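Local coordinates for Cif (Cell cycle inhibiting factor) (Escherichia coli, PDB 3EFY), which deamidates a glutamine of host NEDD8, thereby inactivating cullin-RING ubiquitin ligases and blocking the cell cycle of the infected cell, at residues V59-G62 and A67-V70; A16-F21 and F27-E32; I116-S121 and L130-T135. All blocks are in the same frame, centred on the assembly; numbering follows the deposited sequence.

Interaction 1 of 3, residues V59-G62 and A67-V70; sequences VNDG and AYIV
Ala-67 lies across from Asn-60 in a non-hydrogen-bonded antiparallel pair, and its CA makes a C-H...O contact of 3.1 Å with Val-59 O. The same carbonyl oxygen accepts Tyr-68 N, so it meets two donors of unequal strength. Tyr-68 then forms a hydrogen-bonded pair with Val-59: Val-59 N reaches Tyr-68 O at 2.9 Å in a nearly straight bond, while Tyr-68 N returns to Val-59 O at 3.1 Å. With chi1 at 46°, Tyr-68 CG sits between its own backbone N and carbonyl carbon, and the ring swings over the neighbouring strand. Val-59 lies over one face of the ring, toward its rim, with CB in a CH-pi contact 3.9 Å from the centroid, while CG1 lies 3.5 Å from Tyr-68 CZ near the phenolic end. Beyond the ring, Tyr-68 OH donates to Asp-61 OD2 at 2.7 Å, arriving on the anti side of that oxygen and 20° out of the carboxylate plane. Asp-61 OD2 also bonds Tyr-119 OH, and Asp-61 OD1 takes Leu-64 N, so both carboxylate oxygens have partners in this buried setting. Further along, Val-70 adds a looser apolar contact, its CG2 4.2 Å from Val-59 CG2. The pairing is the closing end of a beta hairpin, strands 54-61 and 66-72, in the antiparallel sheet of the C-terminal catalytic part of Cif. Tyr-68 packs beside active-site His-66 and Gln-86, placing the hairpin at the catalytic centre of a papain-like (clan CA) fold.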
loop_
_atom_site.group_PDB
_atom_site.type_symbol
_atom_site.label_atom_id
_atom_site.label_comp_id
_atom_site.label_asym_id
_atom_site.label_seq_id
_atom_site.Cartn_x
_atom_site.Cartn_y
_atom_site.Cartn_z
ATOM N N VAL A 59 -2.799 -3.186 17.519
ATOM C CA VAL A 59 -2.544 -3.922 18.720
ATOM C C VAL A 59 -1.542 -5.051 18.520
ATOM O O VAL A 59 -1.752 -5.923 17.691
ATOM C CB VAL A 59 -3.836 -4.604 19.265
ATOM C CG1 VAL A 59 -3.563 -5.232 20.633
ATOM C CG2 VAL A 59 -5.005 -3.550 19.316
ATOM N N ASN A 60 -0.491 -5.021 19.317
ATOM C CA ASN A 60 0.507 -6.119 19.386
ATOM C C ASN A 60 0.238 -6.786 20.728
ATOM O O ASN A 60 0.554 -6.247 21.796
ATOM C CB ASN A 60 1.919 -5.508 19.286
ATOM C CG ASN A 60 2.872 -6.301 18.453
ATOM O OD1 ASN A 60 4.043 -6.452 18.898
ATOM N ND2 ASN A 60 2.502 -6.754 17.240
ATOM N N ASP A 61 -0.494 -7.902 20.676
ATOM C CA ASP A 61 -0.967 -8.600 21.846
ATOM C C ASP A 61 -0.039 -9.778 22.142
ATOM O O ASP A 61 -0.180 -10.838 21.579
ATOM C CB ASP A 61 -2.418 -9.034 21.562
ATOM C CG ASP A 61 -3.145 -9.655 22.724
ATOM O OD1 ASP A 61 -2.519 -10.177 23.663
ATOM O OD2 ASP A 61 -4.421 -9.634 22.648
ATOM N N GLY A 62 0.871 -9.539 23.099
ATOM C CA GLY A 62 1.935 -10.487 23.415
ATOM C C GLY A 62 1.370 -11.732 24.081
ATOM O O GLY A 62 1.824 -12.864 23.804
ATOM N N ALA A 67 -1.552 -10.078 16.521
ATOM C CA ALA A 67 -1.689 -8.643 16.191
ATOM C C ALA A 67 -2.963 -8.398 15.401
ATOM O O ALA A 67 -3.409 -9.240 14.624
ATOM C CB ALA A 67 -0.472 -8.159 15.379
ATOM N N TYR A 68 -3.548 -7.201 15.548
ATOM C CA TYR A 68 -4.844 -6.926 14.939
ATOM C C TYR A 68 -5.142 -5.423 15.015
ATOM O O TYR A 68 -4.426 -4.708 15.697
ATOM C CB TYR A 68 -5.964 -7.754 15.613
ATOM C CG TYR A 68 -5.955 -7.776 17.087
ATOM C CD1 TYR A 68 -6.666 -6.831 17.837
ATOM C CD2 TYR A 68 -5.188 -8.696 17.838
ATOM C CE1 TYR A 68 -6.663 -6.866 19.233
ATOM C CE2 TYR A 68 -5.157 -8.678 19.175
ATOM C CZ TYR A 68 -5.876 -7.763 19.914
ATOM O OH TYR A 68 -5.838 -7.820 21.295
ATOM N N ILE A 69 -6.194 -4.996 14.330
ATOM C CA ILE A 69 -6.542 -3.550 14.192
ATOM C C ILE A 69 -7.899 -3.312 14.842
ATOM O O ILE A 69 -8.828 -4.085 14.606
ATOM C CB ILE A 69 -6.619 -3.152 12.755
ATOM C CG1 ILE A 69 -5.309 -3.405 11.967
ATOM C CG2 ILE A 69 -7.002 -1.657 12.657
ATOM C CD1 ILE A 69 -4.092 -2.757 12.595
ATOM N N VAL A 70 -8.032 -2.222 15.607
ATOM C CA VAL A 70 -9.324 -1.749 16.119
ATOM C C VAL A 70 -9.564 -0.383 15.485
ATOM O O VAL A 70 -8.713 0.522 15.580
ATOM C CB VAL A 70 -9.326 -1.665 17.592
ATOM C CG1 VAL A 70 -10.708 -1.124 18.097
ATOM C CG2 VAL A 70 -9.055 -3.034 18.220
#

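Interaction 2 of 3, residues A16-F21 and F27-E32; sequences AIMKLF and FSYCFE
A Met-aromatic contact between helix 10-22 and the loop that follows it joins Met-18 to Tyr-29, with Lys-19 alongside. The helix starts at active-site Cys-10, but the contact lies well away from it: the side chains of Met-18 and Cys-10 are about 12 Å apart. Met-18 CB sits squarely over the centre of the Tyr-29 ring in a CH-pi contact, 3.5 Å from the centroid and only 9° off the ring normal. Its CG leans toward the phenolic end, 3.8 Å from Tyr-29 CZ. The chain then bends at chi2 and again at chi3 (-78°), which brings Met-18 CE back to 4.0 Å from Tyr-29 CE1; the sulfur itself stands obliquely to the ring, SD 5.4 Å from the centroid. At the other end of the ring, Lys-19 crosses Tyr-29 at about a right angle, with its CG 3.9 Å from Tyr-29 CD2. Gln-162 OE1 is hydrogen-bonded to Tyr-29 OH, tying the ring's far end to strand 159-166. The contact is part of the interface with the second subunit of the assembly: Lys-19 NZ forms a salt bridge with Asp-23 of that subunit, and Tyr-29 O is hydrogen-bonded to its Ser-28 OG. Within the chain, the extended Lys-19 side chain passes this carbonyl, its CE 3.7 Å from Tyr-29 O.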
loop_
_atom_site.group_PDB
_atom_site.type_symbol
_atom_site.label_atom_id
_atom_site.label_comp_id
_atom_site.label_asym_id
_atom_site.label_seq_id
_atom_site.Cartn_x
_atom_site.Cartn_y
_atom_site.Cartn_z
ATOM N N ALA A 16 -0.298 -3.680 6.885
ATOM C CA ALA A 16 -0.853 -3.310 5.617
ATOM C C ALA A 16 -2.172 -2.528 5.777
ATOM O O ALA A 16 -2.446 -1.622 5.017
ATOM C CB ALA A 16 -1.058 -4.540 4.768
ATOM N N ILE A 17 -2.970 -2.929 6.735
ATOM C CA ILE A 17 -4.200 -2.233 7.066
ATOM C C ILE A 17 -3.911 -0.821 7.582
ATOM O O ILE A 17 -4.567 0.156 7.147
ATOM C CB ILE A 17 -5.060 -3.004 8.054
ATOM C CG1 ILE A 17 -5.534 -4.331 7.464
ATOM C CG2 ILE A 17 -6.282 -2.141 8.454
ATOM C CD1 ILE A 17 -6.073 -5.264 8.488
ATOM N N MET A 18 -2.885 -0.657 8.426
ATOM C CA MET A 18 -2.485 0.684 8.849
ATOM C C MET A 18 -2.116 1.554 7.642
ATOM O O MET A 18 -2.507 2.727 7.585
ATOM C CB MET A 18 -1.329 0.627 9.852
ATOM C CG MET A 18 -1.692 -0.054 11.147
ATOM S SD MET A 18 -2.975 0.771 12.113
ATOM C CE MET A 18 -2.014 2.112 12.878
ATOM N N LYS A 19 -1.392 0.991 6.676
ATOM C CA LYS A 19 -1.024 1.753 5.464
ATOM C C LYS A 19 -2.293 2.183 4.691
ATOM O O LYS A 19 -2.386 3.326 4.196
ATOM C CB LYS A 19 -0.111 0.945 4.552
ATOM C CG LYS A 19 1.257 0.669 5.171
ATOM C CD LYS A 19 2.155 -0.078 4.179
ATOM C CE LYS A 19 3.557 -0.397 4.780
ATOM N NZ LYS A 19 4.322 -1.394 3.912
ATOM N N LEU A 20 -3.266 1.283 4.599
ATOM C CA LEU A 20 -4.527 1.618 3.928
ATOM C C LEU A 20 -5.225 2.783 4.576
ATOM O O LEU A 20 -5.789 3.649 3.898
ATOM C CB LEU A 20 -5.486 0.397 3.886
ATOM C CG LEU A 20 -5.052 -0.652 2.853
ATOM C CD1 LEU A 20 -5.920 -1.898 3.009
ATOM C CD2 LEU A 20 -5.158 -0.142 1.398
ATOM N N PHE A 21 -5.242 2.813 5.904
ATOM C CA PHE A 21 -5.908 3.923 6.599
ATOM C C PHE A 21 -5.156 5.235 6.533
ATOM O O PHE A 21 -5.777 6.294 6.529
ATOM C CB PHE A 21 -6.173 3.592 8.058
ATOM C CG PHE A 21 -7.452 2.784 8.261
ATOM C CD1 PHE A 21 -8.671 3.390 8.498
ATOM C CD2 PHE A 21 -7.457 1.409 8.131
ATOM C CE1 PHE A 21 -9.836 2.645 8.630
ATOM C CE2 PHE A 21 -8.605 0.689 8.265
ATOM C CZ PHE A 21 -9.808 1.287 8.509
ATOM N N PHE A 27 3.087 11.147 3.791
ATOM C CA PHE A 27 3.141 10.258 4.940
ATOM C C PHE A 27 3.019 8.812 4.484
ATOM O O PHE A 27 2.041 8.415 3.816
ATOM C CB PHE A 27 2.046 10.514 5.982
ATOM C CG PHE A 27 2.149 9.600 7.144
ATOM C CD1 PHE A 27 3.138 9.787 8.103
ATOM C CD2 PHE A 27 1.328 8.500 7.270
ATOM C CE1 PHE A 27 3.271 8.918 9.176
ATOM C CE2 PHE A 27 1.462 7.629 8.338
ATOM C CZ PHE A 27 2.449 7.836 9.303
ATOM N N SER A 28 4.020 8.029 4.863
ATOM C CA SER A 28 3.971 6.585 4.672
ATOM C C SER A 28 4.235 5.901 6.017
ATOM O O SER A 28 5.298 6.040 6.618
ATOM C CB SER A 28 4.993 6.088 3.637
ATOM O OG SER A 28 4.683 6.623 2.373
ATOM N N TYR A 29 3.250 5.155 6.472
ATOM C CA TYR A 29 3.326 4.385 7.699
ATOM C C TYR A 29 4.456 3.348 7.607
ATOM O O TYR A 29 4.590 2.682 6.597
ATOM C CB TYR A 29 1.985 3.651 7.919
ATOM C CG TYR A 29 1.958 2.684 9.072
ATOM C CD1 TYR A 29 1.725 3.127 10.376
ATOM C CD2 TYR A 29 2.239 1.345 8.885
ATOM C CE1 TYR A 29 1.711 2.230 11.443
ATOM C CE2 TYR A 29 2.266 0.478 9.955
ATOM C CZ TYR A 29 2.010 0.923 11.214
ATOM O OH TYR A 29 2.009 0.057 12.281
ATOM N N CYS A 30 5.239 3.232 8.678
ATOM C CA CYS A 30 6.280 2.246 8.757
ATOM C C CYS A 30 6.315 1.708 10.204
ATOM O O CYS A 30 6.837 2.340 11.108
ATOM C CB CYS A 30 7.603 2.868 8.339
ATOM S SG CYS A 30 8.957 1.682 8.358
ATOM N N PHE A 31 5.755 0.516 10.383
ATOM C CA PHE A 31 5.582 -0.092 11.693
ATOM C C PHE A 31 6.778 0.055 12.628
ATOM O O PHE A 31 6.638 0.457 13.772
ATOM C CB PHE A 31 5.231 -1.577 11.525
ATOM C CG PHE A 31 5.258 -2.340 12.800
ATOM C CD1 PHE A 31 4.288 -2.136 13.788
ATOM C CD2 PHE A 31 6.267 -3.243 13.040
ATOM C CE1 PHE A 31 4.323 -2.816 14.957
ATOM C CE2 PHE A 31 6.299 -3.953 14.224
ATOM C CZ PHE A 31 5.334 -3.737 15.196
ATOM N N GLU A 32 7.966 -0.287 12.134
ATOM C CA GLU A 32 9.139 -0.283 12.975
ATOM C C GLU A 32 9.528 1.065 13.535
ATOM O O GLU A 32 10.179 1.129 14.602
ATOM C CB GLU A 32 10.321 -0.908 12.243
ATOM C CG GLU A 32 10.149 -2.393 12.011
ATOM C CD GLU A 32 10.182 -3.253 13.277
ATOM O OE1 GLU A 32 10.614 -2.784 14.363
ATOM O OE2 GLU A 32 9.796 -4.454 13.162
#

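Interaction 3 of 3, residues I116-S121 and L130-T135; sequences ICNYFS and LEQIAT
Gln-132 NE2 reaches Asn-118 OD1 at 2.8 Å, a short but bent and therefore weak hydrogen bond (122° at the hydrogen) between two consecutive helices, 113-124 and 130-137. Joined by a short loop, the two form a helical hairpin, splayed rather than closely packed. The short segments run roughly antiparallel, 137° between their directions, with axes 10.7 Å apart at closest, a wide spacing bridged by long side chains. Gln-132 does most of this: an extended chain, its CG anti to the backbone N (chi1 176°), carries the amide across to helix 113-124. There NE2 also comes to 3.5 Å from Tyr-119 CA. The amide stands perpendicular to the Tyr-119 ring and meets it at the rim, with Gln-132 OE1 near the ring plane, 4.0 Å from Tyr-119 CD1. The two amides of Asn-118 and Gln-132 are themselves strongly twisted against each other. At the root of Gln-132, its backbone N is hydrogen-bonded to Asp-129 OD1. Deeper in, the contact turns apolar. Tyr-119 is buried, its ring meeting Phe-137 edge to face and its OH directed to Asp-61 of the hairpin 54-61/66-72. Ile-133 fills in obliquely beside this ring, its CG1 lying 3.9 Å from Tyr-119 CE1.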
loop_
_atom_site.group_PDB
_atom_site.type_symbol
_atom_site.label_atom_id
_atom_site.label_comp_id
_atom_site.label_asym_id
_atom_site.label_seq_id
_atom_site.Cartn_x
_atom_site.Cartn_y
_atom_site.Cartn_z
ATOM N N ILE A 116 -13.654 -4.596 24.016
ATOM C CA ILE A 116 -12.263 -4.969 23.651
ATOM C C ILE A 116 -11.291 -4.383 24.697
ATOM O O ILE A 116 -10.318 -5.010 25.067
ATOM C CB ILE A 116 -11.899 -4.644 22.159
ATOM C CG1 ILE A 116 -10.485 -5.142 21.824
ATOM C CG2 ILE A 116 -11.985 -3.165 21.886
ATOM C CD1 ILE A 116 -10.376 -6.585 21.602
ATOM N N CYS A 117 -11.582 -3.185 25.209
ATOM C CA CYS A 117 -10.820 -2.604 26.292
ATOM C C CYS A 117 -10.857 -3.416 27.601
ATOM O O CYS A 117 -9.854 -3.574 28.307
ATOM C CB CYS A 117 -11.227 -1.140 26.497
ATOM S SG CYS A 117 -10.646 -0.135 25.099
ATOM N N ASN A 118 -12.015 -3.954 27.924
ATOM C CA ASN A 118 -12.132 -4.829 29.072
ATOM C C ASN A 118 -11.249 -6.049 28.859
ATOM O O ASN A 118 -10.550 -6.477 29.781
ATOM C CB ASN A 118 -13.568 -5.277 29.267
ATOM C CG ASN A 118 -13.716 -6.268 30.443
ATOM O OD1 ASN A 118 -13.921 -7.475 30.247
ATOM N ND2 ASN A 118 -13.573 -5.760 31.671
ATOM N N TYR A 119 -11.244 -6.578 27.639
ATOM C CA TYR A 119 -10.344 -7.700 27.307
ATOM C C TYR A 119 -8.870 -7.341 27.571
ATOM O O TYR A 119 -8.122 -8.101 28.207
ATOM C CB TYR A 119 -10.580 -8.230 25.833
ATOM C CG TYR A 119 -9.418 -9.007 25.331
ATOM C CD1 TYR A 119 -9.183 -10.305 25.772
ATOM C CD2 TYR A 119 -8.437 -8.394 24.536
ATOM C CE1 TYR A 119 -8.058 -10.985 25.407
ATOM C CE2 TYR A 119 -7.315 -9.079 24.139
ATOM C CZ TYR A 119 -7.126 -10.376 24.575
ATOM O OH TYR A 119 -6.005 -11.064 24.252
ATOM N N PHE A 120 -8.409 -6.170 27.096
ATOM C CA PHE A 120 -7.023 -5.770 27.328
ATOM C C PHE A 120 -6.721 -5.766 28.828
ATOM O O PHE A 120 -5.673 -6.256 29.294
ATOM C CB PHE A 120 -6.729 -4.342 26.802
ATOM C CG PHE A 120 -6.897 -4.145 25.315
ATOM C CD1 PHE A 120 -6.680 -5.130 24.404
ATOM C CD2 PHE A 120 -7.231 -2.887 24.841
ATOM C CE1 PHE A 120 -6.859 -4.897 23.083
ATOM C CE2 PHE A 120 -7.370 -2.642 23.542
ATOM C CZ PHE A 120 -7.198 -3.627 22.637
ATOM N N SER A 121 -7.657 -5.206 29.585
ATOM C CA SER A 121 -7.480 -5.097 31.025
ATOM C C SER A 121 -7.376 -6.480 31.689
ATOM O O SER A 121 -6.468 -6.729 32.462
ATOM C CB SER A 121 -8.611 -4.283 31.647
ATOM O OG SER A 121 -8.315 -4.119 33.024
ATOM N N LEU A 130 -11.820 -17.475 28.351
ATOM C CA LEU A 130 -11.881 -18.059 27.015
ATOM C C LEU A 130 -13.144 -17.695 26.249
ATOM O O LEU A 130 -13.112 -17.561 25.013
ATOM C CB LEU A 130 -11.717 -19.584 27.053
ATOM C CG LEU A 130 -10.329 -20.172 27.280
ATOM C CD1 LEU A 130 -10.459 -21.700 27.312
ATOM C CD2 LEU A 130 -9.306 -19.729 26.204
ATOM N N GLU A 131 -14.267 -17.512 26.952
ATOM C CA GLU A 131 -15.468 -17.092 26.282
ATOM C C GLU A 131 -15.266 -15.681 25.724
ATOM O O GLU A 131 -15.705 -15.412 24.625
ATOM C CB GLU A 131 -16.701 -17.145 27.195
ATOM C CG GLU A 131 -17.071 -18.569 27.655
ATOM C CD GLU A 131 -17.714 -19.451 26.584
ATOM O OE1 GLU A 131 -17.907 -19.009 25.423
ATOM O OE2 GLU A 131 -18.028 -20.627 26.915
ATOM N N GLN A 132 -14.597 -14.846 26.505
ATOM C CA GLN A 132 -14.302 -13.440 26.120
ATOM C C GLN A 132 -13.442 -13.439 24.831
ATOM O O GLN A 132 -13.736 -12.761 23.864
ATOM C CB GLN A 132 -13.596 -12.761 27.261
ATOM C CG GLN A 132 -13.144 -11.370 26.987
ATOM C CD GLN A 132 -12.552 -10.697 28.204
ATOM O OE1 GLN A 132 -11.626 -11.208 28.865
ATOM N NE2 GLN A 132 -13.086 -9.522 28.508
ATOM N N ILE A 133 -12.416 -14.278 24.819
ATOM C CA ILE A 133 -11.499 -14.377 23.656
ATOM C C ILE A 133 -12.214 -14.911 22.436
ATOM O O ILE A 133 -12.099 -14.382 21.337
ATOM C CB ILE A 133 -10.249 -15.238 24.006
ATOM C CG1 ILE A 133 -9.408 -14.586 25.078
ATOM C CG2 ILE A 133 -9.375 -15.541 22.745
ATOM C CD1 ILE A 133 -8.328 -15.506 25.624
ATOM N N ALA A 134 -13.014 -15.973 22.594
ATOM C CA ALA A 134 -13.772 -16.476 21.455
ATOM C C ALA A 134 -14.761 -15.506 20.891
ATOM O O ALA A 134 -14.914 -15.398 19.671
ATOM C CB ALA A 134 -14.505 -17.771 21.815
ATOM N N THR A 135 -15.449 -14.775 21.761
ATOM C CA THR A 135 -16.437 -13.783 21.327
ATOM C C THR A 135 -15.811 -12.676 20.478
ATOM O O THR A 135 -16.357 -12.273 19.479
ATOM C CB THR A 135 -17.189 -13.180 22.490
ATOM O OG1 THR A 135 -18.012 -14.214 23.077
ATOM C CG2 THR A 135 -18.106 -12.065 22.032
#

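How the interactions relate
Along the chain the contacts come in the order interaction 2, interaction 1, interaction 3, but in space interaction 1 stands between the others. Its centre is about 14 Å from that of interaction 2 and about 13 Å from that of interaction 3, while those two lie about 26 Å apart on opposite sides of the chain's centre. The hairpin 54-61/66-72 is shared ground. From one face of its sheet Ile-69 packs on helix 10-22, its CD1 3.7 Å from Met-18 SD; on the other, Val-59 and Tyr-68 meet Phe-120 of helix 113-124. The central antiparallel sheet is thus layered between helices, with active-site residues drawn from helix 10-22, strand 66-72 and just after strand 81-85. Of the three, only interaction 2 touches the second subunit.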